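Local coordinates for 5-cytosine DNA methyltransferase (Entamoeba histolytica, PDB 3QV2), which probably transfers a methyl group from S-adenosyl-L-methionine to carbon 5 of cytosine in tRNA or DNA, as a Dnmt2-like member of the C5-methyltransferase family, at residues F127-P132 with F312-L317; I258-A263 with L267-R272. One frame throughout, in Å; residues are numbered along the deposited sequence.

Interaction 1: residues F127-P132 with F312-L317; sequences FIENVP and FVIAQL
Ile314 reaches from helix 311-321 to the side chains of Phe127 and Glu129 on strand 125-130, a compact example of helix-on-sheet packing through branched and aromatic side chains. From its CB, one branch ends at once in CG2, which lies 3.6 Å from Phe127 CZ and approaches CE2 just as closely, obliquely to the ring. The other branch runs through CG1 to CD1, which comes within 4.2 Å of Glu129 CG and so meets the aliphatic part of that acid. The Phe127 ring gets there because its CG stands anti to the backbone N (chi1 -171°), beside the carbonyl carbon. One turn on, Leu317 adds a second contact: its CB lies in the ring plane, at the edge, 3.8 Å from Phe127 CE1. The short strand and helix segments run nearly antiparallel, at 152°, with their axes 10.9 Å apart. Tyr174 of strand 172-178 touches Phe127, Glu129, Ile314 and Leu317 alike, while Leu23 and Ser26 of helix 22-29 touch Ile314. Glu129, Asn130 and Val131 form the Glu-Asn-Val motif of C5-methyltransferases, whose glutamate contacts the target cytosine in relatives; here the Glu129 side chain lies about 5 Å from bound S-adenosyl-L-homocysteine. No hydrogen bond links the two segments: buried carbon surfaces and their fit join the helix to the strand, close to the bound cofactor product.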
ATOM      1  N   PHE A 127      -8.800  -5.221  -8.628  1.00 10.53           N
ATOM      2  CA  PHE A 127      -7.396  -4.931  -8.378  1.00 12.62           C
ATOM      3  C   PHE A 127      -6.997  -5.401  -6.984  1.00 14.93           C
ATOM      4  O   PHE A 127      -7.599  -5.001  -5.987  1.00 16.62           O
ATOM      5  CB  PHE A 127      -7.117  -3.434  -8.532  1.00 11.22           C
ATOM      6  CG  PHE A 127      -5.658  -3.083  -8.490  1.00 12.17           C
ATOM      7  CD1 PHE A 127      -4.937  -2.918  -9.661  1.00 11.56           C
ATOM      8  CD2 PHE A 127      -5.005  -2.923  -7.280  1.00  9.95           C
ATOM      9  CE1 PHE A 127      -3.594  -2.596  -9.627  1.00 10.71           C
ATOM     10  CE2 PHE A 127      -3.662  -2.603  -7.238  1.00  7.23           C
ATOM     11  CZ  PHE A 127      -2.955  -2.439  -8.414  1.00  9.00           C
ATOM     12  N   ILE A 128      -5.986  -6.259  -6.922  1.00 13.92           N
ATOM     13  CA  ILE A 128      -5.505  -6.776  -5.649  1.00 14.26           C
ATOM     14  C   ILE A 128      -4.059  -6.370  -5.410  1.00 16.86           C
ATOM     15  O   ILE A 128      -3.237  -6.398  -6.324  1.00 19.07           O
ATOM     16  CB  ILE A 128      -5.607  -8.310  -5.586  1.00 12.23           C
ATOM     17  CG1 ILE A 128      -6.973  -8.776  -6.090  1.00 10.73           C
ATOM     18  CG2 ILE A 128      -5.354  -8.804  -4.169  1.00 12.60           C
ATOM     19  CD1 ILE A 128      -7.137 -10.281  -6.110  1.00 10.68           C
ATOM     20  N   GLU A 129      -3.753  -5.988  -4.175  1.00 18.29           N
ATOM     21  CA  GLU A 129      -2.391  -5.627  -3.806  1.00 15.34           C
ATOM     22  C   GLU A 129      -1.976  -6.396  -2.557  1.00 14.94           C
ATOM     23  O   GLU A 129      -2.751  -6.520  -1.610  1.00 15.56           O
ATOM     24  CB  GLU A 129      -2.278  -4.116  -3.578  1.00 14.19           C
ATOM     25  CG  GLU A 129      -0.856  -3.610  -3.361  1.00 16.95           C
ATOM     26  CD  GLU A 129      -0.372  -3.797  -1.935  1.00 21.66           C
ATOM     27  OE1 GLU A 129      -1.210  -4.071  -1.050  1.00 24.40           O
ATOM     28  OE2 GLU A 129       0.847  -3.665  -1.699  1.00 26.75           O
ATOM     29  N   ASN A 130      -0.754  -6.915  -2.564  1.00 18.06           N
ATOM     30  CA  ASN A 130      -0.249  -7.684  -1.433  1.00 17.04           C
ATOM     31  C   ASN A 130       1.266  -7.839  -1.493  1.00 12.69           C
ATOM     32  O   ASN A 130       1.929  -7.214  -2.322  1.00 11.30           O
ATOM     33  CB  ASN A 130      -0.916  -9.061  -1.382  1.00 15.29           C
ATOM     34  CG  ASN A 130      -1.192  -9.525   0.036  1.00 19.42           C
ATOM     35  OD1 ASN A 130      -0.337 -10.130   0.684  1.00 17.91           O
ATOM     36  ND2 ASN A 130      -2.393  -9.243   0.525  1.00 22.70           N
ATOM     37  N   VAL A 131       1.809  -8.669  -0.608  1.00 14.54           N
ATOM     38  CA  VAL A 131       3.239  -8.954  -0.602  1.00 14.20           C
ATOM     39  C   VAL A 131       3.570 -10.047  -1.616  1.00 16.81           C
ATOM     40  O   VAL A 131       2.709 -10.859  -1.955  1.00 17.67           O
ATOM     41  CB  VAL A 131       3.725  -9.375   0.800  1.00 15.24           C
ATOM     42  CG1 VAL A 131       3.614  -8.208   1.768  1.00 16.57           C
ATOM     43  CG2 VAL A 131       2.926 -10.564   1.303  1.00 16.44           C
ATOM     44  N   PRO A 132       4.819 -10.060  -2.110  1.00 12.33           N
ATOM     45  CA  PRO A 132       5.268 -11.008  -3.135  1.00 10.88           C
ATOM     46  C   PRO A 132       4.854 -12.454  -2.861  1.00 14.34           C
ATOM     47  O   PRO A 132       4.372 -13.130  -3.771  1.00 17.45           O
ATOM     48  CB  PRO A 132       6.792 -10.874  -3.077  1.00 12.67           C
ATOM     49  CG  PRO A 132       7.006  -9.455  -2.678  1.00 10.36           C
ATOM     50  CD  PRO A 132       5.888  -9.121  -1.726  1.00 12.65           C
ATOM     51  N   PHE A 312       2.003   5.741  -6.381  1.00 16.49           N
ATOM     52  CA  PHE A 312       2.719   5.921  -7.640  1.00 16.28           C
ATOM     53  C   PHE A 312       2.588   4.690  -8.529  1.00 12.33           C
ATOM     54  O   PHE A 312       2.146   4.783  -9.672  1.00 12.87           O
ATOM     55  CB  PHE A 312       4.201   6.217  -7.386  1.00 17.88           C
ATOM     56  CG  PHE A 312       4.471   7.610  -6.895  1.00 21.81           C
ATOM     57  CD1 PHE A 312       4.293   8.700  -7.733  1.00 20.68           C
ATOM     58  CD2 PHE A 312       4.921   7.829  -5.605  1.00 23.55           C
ATOM     59  CE1 PHE A 312       4.546   9.984  -7.286  1.00 23.51           C
ATOM     60  CE2 PHE A 312       5.177   9.110  -5.155  1.00 23.28           C
ATOM     61  CZ  PHE A 312       4.988  10.189  -5.996  1.00 24.37           C
ATOM     62  N   VAL A 313       2.979   3.539  -7.991  1.00 13.07           N
ATOM     63  CA  VAL A 313       2.969   2.288  -8.742  1.00 11.34           C
ATOM     64  C   VAL A 313       1.556   1.858  -9.122  1.00 15.57           C
ATOM     65  O   VAL A 313       1.282   1.540 -10.281  1.00 17.04           O
ATOM     66  CB  VAL A 313       3.632   1.151  -7.940  1.00 12.45           C
ATOM     67  CG1 VAL A 313       3.519  -0.164  -8.691  1.00 10.09           C
ATOM     68  CG2 VAL A 313       5.088   1.484  -7.651  1.00 12.62           C
ATOM     69  N   ILE A 314       0.661   1.848  -8.140  1.00 15.64           N
ATOM     70  CA  ILE A 314      -0.706   1.393  -8.359  1.00 15.42           C
ATOM     71  C   ILE A 314      -1.431   2.248  -9.396  1.00 16.67           C
ATOM     72  O   ILE A 314      -2.262   1.745 -10.153  1.00 16.17           O
ATOM     73  CB  ILE A 314      -1.512   1.374  -7.046  1.00 13.79           C
ATOM     74  CG1 ILE A 314      -0.864   0.421  -6.041  1.00  9.40           C
ATOM     75  CG2 ILE A 314      -2.949   0.966  -7.312  1.00 14.00           C
ATOM     76  CD1 ILE A 314      -1.623   0.300  -4.739  1.00  9.11           C
ATOM     77  N   ALA A 315      -1.113   3.537  -9.431  1.00 15.84           N
ATOM     78  CA  ALA A 315      -1.722   4.442 -10.399  1.00 16.49           C
ATOM     79  C   ALA A 315      -1.464   3.960 -11.821  1.00 17.07           C
ATOM     80  O   ALA A 315      -2.372   3.930 -12.650  1.00 15.74           O
ATOM     81  CB  ALA A 315      -1.198   5.856 -10.214  1.00 17.56           C
ATOM     82  N   GLN A 316      -0.221   3.579 -12.096  1.00 13.15           N
ATOM     83  CA  GLN A 316       0.147   3.106 -13.425  1.00 15.45           C
ATOM     84  C   GLN A 316      -0.500   1.765 -13.755  1.00 16.94           C
ATOM     85  O   GLN A 316      -0.928   1.537 -14.887  1.00 17.13           O
ATOM     86  CB  GLN A 316       1.669   3.005 -13.567  1.00 15.28           C
ATOM     87  CG  GLN A 316       2.384   4.342 -13.520  1.00 17.86           C
ATOM     88  CD  GLN A 316       3.794   4.265 -14.069  1.00 19.90           C
ATOM     89  OE1 GLN A 316       4.134   3.342 -14.808  1.00 21.12           O
ATOM     90  NE2 GLN A 316       4.624   5.238 -13.711  1.00 17.33           N
ATOM     91  N   LEU A 317      -0.572   0.881 -12.766  1.00 15.57           N
ATOM     92  CA  LEU A 317      -1.140  -0.447 -12.973  1.00 16.60           C
ATOM     93  C   LEU A 317      -2.653  -0.393 -13.165  1.00 17.40           C
ATOM     94  O   LEU A 317      -3.219  -1.185 -13.918  1.00 18.28           O
ATOM     95  CB  LEU A 317      -0.777  -1.373 -11.810  1.00 15.24           C
ATOM     96  CG  LEU A 317       0.726  -1.563 -11.593  1.00 14.63           C
ATOM     97  CD1 LEU A 317       0.986  -2.513 -10.441  1.00 12.93           C
ATOM     98  CD2 LEU A 317       1.387  -2.070 -12.868  1.00 16.74           C
TER

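Interaction 2: residues I258-A263 with L267-R272; sequences IPVKKA and LNKNLR
Lys269 NZ draws in beside the carbonyl of Ile258, at 3.2 Å from its O, yet the angle is too poor for a hydrogen bond, which makes this a close approach rather than a bond. The ammonium group finds its hydrogen bonding outside the two segments. The carboxylate of Glu254 stands nearby: its OE1 accepts a hydrogen bond from Ile258 N and forms a long, weak ion pair with the same ammonium group, which probably helps to hold the charge there. A kink at chi3 (77°) redirects the end of an otherwise extended lysine chain, bringing NZ alongside Val260 CG1 at 4.1 Å and Ile258 CG1 at 4.2 Å. The Ile258 side chain lies roughly perpendicular to the lysine chain, whereas that of Val260 runs alongside it, pointing the opposite way. Near the turn between the segments, Ala263 O and Leu267 N remain 4.0 Å apart. Both segments belong to an irregular loop between strand 249-251 and helix 276-282, probably in the target-recognition region of the enzyme. Lys269 and Leu271 lean on Cys251 of strand 249-251, and Leu267 packs against Ser212 and Leu216 of helix 212-218.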
ATOM      1  N   ILE A 258      28.177   8.612   3.889  1.00 46.02           N
ATOM      2  CA  ILE A 258      29.385   7.799   3.861  1.00 49.13           C
ATOM      3  C   ILE A 258      29.439   6.910   5.099  1.00 46.21           C
ATOM      4  O   ILE A 258      29.405   7.401   6.227  1.00 42.52           O
ATOM      5  CB  ILE A 258      30.664   8.659   3.747  1.00 54.59           C
ATOM      6  CG1 ILE A 258      30.861   9.518   4.997  1.00 58.27           C
ATOM      7  CG2 ILE A 258      30.613   9.529   2.500  1.00 53.89           C
ATOM      8  CD1 ILE A 258      32.101  10.388   4.948  1.00 59.81           C
ATOM      9  N   PRO A 259      29.515   5.590   4.885  1.00 47.36           N
ATOM     10  CA  PRO A 259      29.459   4.590   5.957  1.00 46.88           C
ATOM     11  C   PRO A 259      30.567   4.762   6.991  1.00 45.43           C
ATOM     12  O   PRO A 259      31.616   5.336   6.695  1.00 43.21           O
ATOM     13  CB  PRO A 259      29.634   3.264   5.208  1.00 48.21           C
ATOM     14  CG  PRO A 259      30.308   3.633   3.931  1.00 48.34           C
ATOM     15  CD  PRO A 259      29.756   4.974   3.570  1.00 47.10           C
ATOM     16  N   VAL A 260      30.324   4.263   8.199  1.00 32.32           N
ATOM     17  CA  VAL A 260      31.300   4.352   9.278  1.00 33.82           C
ATOM     18  C   VAL A 260      31.625   2.967   9.826  1.00 33.34           C
ATOM     19  O   VAL A 260      31.035   1.970   9.408  1.00 35.25           O
ATOM     20  CB  VAL A 260      30.794   5.245  10.424  1.00 34.83           C
ATOM     21  CG1 VAL A 260      30.542   6.655   9.921  1.00 34.15           C
ATOM     22  CG2 VAL A 260      29.530   4.658  11.031  1.00 35.10           C
ATOM     23  N   LYS A 261      32.564   2.910  10.765  1.00 36.03           N
ATOM     24  CA  LYS A 261      32.993   1.640  11.340  1.00 39.17           C
ATOM     25  C   LYS A 261      32.461   1.460  12.757  1.00 34.96           C
ATOM     26  O   LYS A 261      32.234   0.335  13.205  1.00 35.17           O
ATOM     27  CB  LYS A 261      34.518   1.557  11.352  1.00 44.26           C
ATOM     28  CG  LYS A 261      35.174   1.853  10.016  1.00 50.64           C
ATOM     29  CD  LYS A 261      36.603   2.325  10.222  1.00 56.49           C
ATOM     30  CE  LYS A 261      36.631   3.606  11.047  1.00 57.93           C
ATOM     31  NZ  LYS A 261      38.008   3.995  11.464  1.00 58.08           N
ATOM     32  N   LYS A 262      32.272   2.570  13.461  1.00 33.45           N
ATOM     33  CA  LYS A 262      31.797   2.533  14.840  1.00 32.96           C
ATOM     34  C   LYS A 262      30.475   3.279  14.973  1.00 30.86           C
ATOM     35  O   LYS A 262      30.210   4.224  14.231  1.00 30.71           O
ATOM     36  CB  LYS A 262      32.836   3.148  15.777  1.00 29.18           C
ATOM     37  CG  LYS A 262      34.228   2.556  15.639  1.00 31.57           C
ATOM     38  CD  LYS A 262      35.254   3.427  16.342  1.00 31.49           C
ATOM     39  CE  LYS A 262      35.200   4.853  15.817  1.00 30.08           C
ATOM     40  NZ  LYS A 262      36.040   5.784  16.616  1.00 28.78           N
ATOM     41  N   ALA A 263      29.647   2.848  15.919  1.00 27.65           N
ATOM     42  CA  ALA A 263      28.357   3.485  16.149  1.00 27.01           C
ATOM     43  C   ALA A 263      28.537   4.926  16.608  1.00 26.31           C
ATOM     44  O   ALA A 263      27.775   5.811  16.221  1.00 24.89           O
ATOM     45  CB  ALA A 263      27.546   2.697  17.170  1.00 26.90           C
ATOM     46  N   LEU A 267      27.125   9.705  15.978  1.00 33.45           N
ATOM     47  CA  LEU A 267      26.635  10.655  16.977  1.00 38.37           C
ATOM     48  C   LEU A 267      26.404  12.074  16.450  1.00 42.39           C
ATOM     49  O   LEU A 267      25.432  12.729  16.827  1.00 44.34           O
ATOM     50  CB  LEU A 267      27.567  10.687  18.194  1.00 38.28           C
ATOM     51  CG  LEU A 267      27.403   9.543  19.195  1.00 38.92           C
ATOM     52  CD1 LEU A 267      28.458   9.621  20.292  1.00 38.24           C
ATOM     53  CD2 LEU A 267      25.999   9.552  19.789  1.00 37.57           C
ATOM     54  N   ASN A 268      27.298  12.548  15.586  1.00 44.64           N
ATOM     55  CA  ASN A 268      27.216  13.916  15.076  1.00 52.30           C
ATOM     56  C   ASN A 268      26.931  14.000  13.580  1.00 53.50           C
ATOM     57  O   ASN A 268      27.699  14.594  12.823  1.00 54.21           O
ATOM     58  CB  ASN A 268      28.492  14.695  15.403  1.00 56.80           C
ATOM     59  CG  ASN A 268      28.600  15.050  16.874  1.00 60.94           C
ATOM     60  OD1 ASN A 268      29.216  14.326  17.657  1.00 61.23           O
ATOM     61  ND2 ASN A 268      28.001  16.172  17.257  1.00 63.81           N
ATOM     62  N   LYS A 269      25.823  13.403  13.159  1.00 51.26           N
ATOM     63  CA  LYS A 269      25.395  13.483  11.769  1.00 48.82           C
ATOM     64  C   LYS A 269      23.918  13.852  11.718  1.00 46.94           C
ATOM     65  O   LYS A 269      23.262  13.716  10.684  1.00 48.70           O
ATOM     66  CB  LYS A 269      25.660  12.161  11.045  1.00 50.21           C
ATOM     67  CG  LYS A 269      27.086  11.651  11.215  1.00 51.16           C
ATOM     68  CD  LYS A 269      27.347  10.382  10.416  1.00 54.50           C
ATOM     69  CE  LYS A 269      27.546  10.679   8.937  1.00 57.36           C
ATOM     70  NZ  LYS A 269      28.165   9.531   8.216  1.00 57.55           N
ATOM     71  N   ASN A 270      23.405  14.318  12.854  1.00 45.61           N
ATOM     72  CA  ASN A 270      22.028  14.793  12.962  1.00 45.92           C
ATOM     73  C   ASN A 270      20.991  13.823  12.400  1.00 43.98           C
ATOM     74  O   ASN A 270      20.023  14.241  11.767  1.00 45.65           O
ATOM     75  CB  ASN A 270      21.886  16.162  12.298  1.00 48.68           C
ATOM     76  CG  ASN A 270      22.715  17.231  12.984  1.00 52.19           C
ATOM     77  OD1 ASN A 270      23.934  17.288  12.820  1.00 51.08           O
ATOM     78  ND2 ASN A 270      22.056  18.087  13.756  1.00 53.57           N
ATOM     79  N   LEU A 271      21.192  12.532  12.643  1.00 37.33           N
ATOM     80  CA  LEU A 271      20.284  11.506  12.143  1.00 31.52           C
ATOM     81  C   LEU A 271      18.884  11.668  12.727  1.00 32.64           C
ATOM     82  O   LEU A 271      18.729  12.013  13.898  1.00 32.58           O
ATOM     83  CB  LEU A 271      20.826  10.112  12.463  1.00 28.20           C
ATOM     84  CG  LEU A 271      22.221   9.793  11.922  1.00 25.34           C
ATOM     85  CD1 LEU A 271      22.641   8.385  12.312  1.00 22.47           C
ATOM     86  CD2 LEU A 271      22.266   9.977  10.413  1.00 21.95           C
ATOM     87  N   ARG A 272      17.868  11.418  11.906  1.00 24.57           N
ATOM     88  CA  ARG A 272      16.482  11.485  12.355  1.00 23.62           C
ATOM     89  C   ARG A 272      15.615  10.522  11.560  1.00 21.54           C
ATOM     90  O   ARG A 272      15.959  10.144  10.440  1.00 18.75           O
ATOM     91  CB  ARG A 272      15.931  12.905  12.202  1.00 23.42           C
ATOM     92  CG  ARG A 272      15.758  13.357  10.759  1.00 22.47           C
ATOM     93  CD  ARG A 272      14.963  14.653  10.674  1.00 22.69           C
ATOM     94  NE  ARG A 272      14.913  15.175   9.312  1.00 27.77           N
ATOM     95  CZ  ARG A 272      13.957  14.891   8.433  1.00 28.54           C
ATOM     96  NH1 ARG A 272      12.961  14.083   8.770  1.00 27.48           N
ATOM     97  NH2 ARG A 272      13.996  15.414   7.215  1.00 27.86           N
TER

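How the interactions relate
The two contacts illustrate how one chain can combine a long-range core closure with a local loop closure. Their centres lie 35 Å apart, and their nearest atoms are still about 16 Å from each other. Interaction 1 joins a central strand of the six-stranded mixed sheet to the last helix, 311-321, bridging 179 intervening residues; interaction 2 spans only three and falls within that long excursion. The first is buried near the cofactor site, the second lies at the surface beside the small two-stranded sheet, far from that site. This division is consistent with a catalytic Rossmann-like domain completed by the C-terminal helix, and a separate region probably concerned with target recognition.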